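Local coordinates for lipoxygenase (Cyanothece sp., PDB 5EK8), which probably inserts molecular oxygen into polyunsaturated fatty acids at a non-heme iron centre, acting as a 9R-lipoxygenase, at residues K6-F9 / D10-A14. Sequence-based numbering, arbitrary orientation.
Sequences KTIF and DEIKA
Thr7 O receives two backbone N-H groups of the next turn: Glu11 N at 2.9 Å, almost straight, with an N-H...O angle of 166°, and, more weakly, Asp10 N at 3.1 Å. Asp10 N makes its stronger bond to Lys6 O, 2.9 Å away. Further i to i+4 bonds run from Ile12 N to Ile8 O, Lys13 N to Phe9 O and Ala14 N to Asp10 O, so this is continuous alpha-helix, part of the N-terminal helix 2-21. Along one side Ile8 and Ile12 lie side by side and point the same way, with Ile8 CG2 3.6 Å from Ile12 CD1. The Ile8 methyl gets there because CG2 stands anti to its own N, which swings it round beside the carbonyl carbon. Elsewhere on the exposed surface Asp10 OD1 makes a long salt bridge of 3.7 Å to Lys13 NZ. Glu11 OE1 forms a salt bridge with Lys205 of helix 188-214, while Thr7 OG1 is hydrogen-bonded to Thr3 O, and the Thr7 side chain touches Thr209. The chemistry thus divides the helix: Thr7, Ile8 and Glu11 face helix 188-214, whereas the loosely paired Asp10 and Lys13 belong to its exposed surface.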
loop_
_atom_site.group_PDB
_atom_site.type_symbol
_atom_site.label_atom_id
_atom_site.label_comp_id
_atom_site.label_asym_id
_atom_site.label_seq_id
_atom_site.Cartn_x
_atom_site.Cartn_y
_atom_site.Cartn_z
ATOM N N LYS A 6 10.017 -26.579 -17.758
ATOM C CA LYS A 6 10.219 -25.830 -16.522
ATOM C C LYS A 6 8.948 -25.131 -16.048
ATOM O O LYS A 6 8.681 -25.068 -14.850
ATOM C CB LYS A 6 11.343 -24.803 -16.690
ATOM C CG LYS A 6 12.734 -25.410 -16.872
ATOM C CD LYS A 6 12.912 -26.694 -16.061
ATOM C CE LYS A 6 12.970 -26.445 -14.562
ATOM N NZ LYS A 6 12.841 -27.724 -13.814
ATOM N N THR A 7 8.173 -24.598 -16.987
ATOM C CA THR A 7 6.900 -23.973 -16.651
ATOM C C THR A 7 5.995 -24.980 -15.950
ATOM O O THR A 7 5.435 -24.696 -14.883
ATOM C CB THR A 7 6.203 -23.418 -17.906
ATOM O OG1 THR A 7 6.874 -22.228 -18.330
ATOM C CG2 THR A 7 4.757 -23.086 -17.623
ATOM N N ILE A 8 5.875 -26.164 -16.545
ATOM C CA ILE A 8 5.045 -27.212 -15.964
ATOM C C ILE A 8 5.496 -27.561 -14.544
ATOM O O ILE A 8 4.696 -27.500 -13.597
ATOM C CB ILE A 8 5.058 -28.480 -16.833
ATOM C CG1 ILE A 8 4.378 -28.206 -18.175
ATOM C CG2 ILE A 8 4.352 -29.618 -16.125
ATOM C CD1 ILE A 8 4.206 -29.433 -19.036
ATOM N N PHE A 9 6.779 -27.898 -14.395
ATOM C CA PHE A 9 7.305 -28.278 -13.083
ATOM C C PHE A 9 7.138 -27.156 -12.066
ATOM O O PHE A 9 7.027 -27.406 -10.869
ATOM C CB PHE A 9 8.781 -28.676 -13.172
ATOM C CG PHE A 9 9.014 -30.022 -13.801
ATOM C CD1 PHE A 9 8.489 -31.166 -13.231
ATOM C CD2 PHE A 9 9.774 -30.144 -14.953
ATOM C CE1 PHE A 9 8.700 -32.406 -13.807
ATOM C CE2 PHE A 9 9.993 -31.382 -15.536
ATOM C CZ PHE A 9 9.454 -32.516 -14.962
ATOM N N ASP A 10 7.128 -25.918 -12.547
ATOM C CA ASP A 10 7.005 -24.771 -11.655
ATOM C C ASP A 10 5.578 -24.631 -11.153
ATOM O O ASP A 10 5.355 -24.382 -9.968
ATOM C CB ASP A 10 7.446 -23.476 -12.348
ATOM C CG ASP A 10 8.961 -23.320 -12.406
ATOM O OD1 ASP A 10 9.673 -24.026 -11.653
ATOM O OD2 ASP A 10 9.432 -22.472 -13.198
ATOM N N GLU A 11 4.616 -24.776 -12.059
ATOM C CA GLU A 11 3.206 -24.751 -11.674
ATOM C C GLU A 11 2.905 -25.864 -10.675
ATOM O O GLU A 11 2.265 -25.642 -9.634
ATOM C CB GLU A 11 2.304 -24.887 -12.902
ATOM C CG GLU A 11 2.367 -23.700 -13.842
ATOM C CD GLU A 11 1.892 -22.416 -13.184
ATOM O OE1 GLU A 11 0.822 -22.448 -12.533
ATOM O OE2 GLU A 11 2.597 -21.384 -13.305
ATOM N N ILE A 12 3.389 -27.062 -10.993
ATOM C CA ILE A 12 3.267 -28.200 -10.093
ATOM C C ILE A 12 3.856 -27.903 -8.718
ATOM O O ILE A 12 3.195 -28.087 -7.694
ATOM C CB ILE A 12 3.961 -29.435 -10.685
ATOM C CG1 ILE A 12 3.194 -29.919 -11.918
ATOM C CG2 ILE A 12 4.094 -30.537 -9.634
ATOM C CD1 ILE A 12 3.966 -30.894 -12.764
ATOM N N LYS A 13 5.098 -27.436 -8.711
ATOM C CA LYS A 13 5.806 -27.071 -7.489
ATOM C C LYS A 13 4.994 -26.116 -6.619
ATOM O O LYS A 13 4.803 -26.353 -5.422
ATOM C CB LYS A 13 7.150 -26.430 -7.840
ATOM C CG LYS A 13 8.088 -26.234 -6.661
ATOM C CD LYS A 13 9.261 -25.327 -7.030
ATOM C CE LYS A 13 10.076 -25.892 -8.188
ATOM N NZ LYS A 13 11.290 -25.067 -8.466
ATOM N N ALA A 14 4.511 -25.044 -7.238
ATOM C CA ALA A 14 3.695 -24.052 -6.545
ATOM C C ALA A 14 2.475 -24.693 -5.897
ATOM O O ALA A 14 2.194 -24.468 -4.708
ATOM C CB ALA A 14 3.267 -22.954 -7.512
#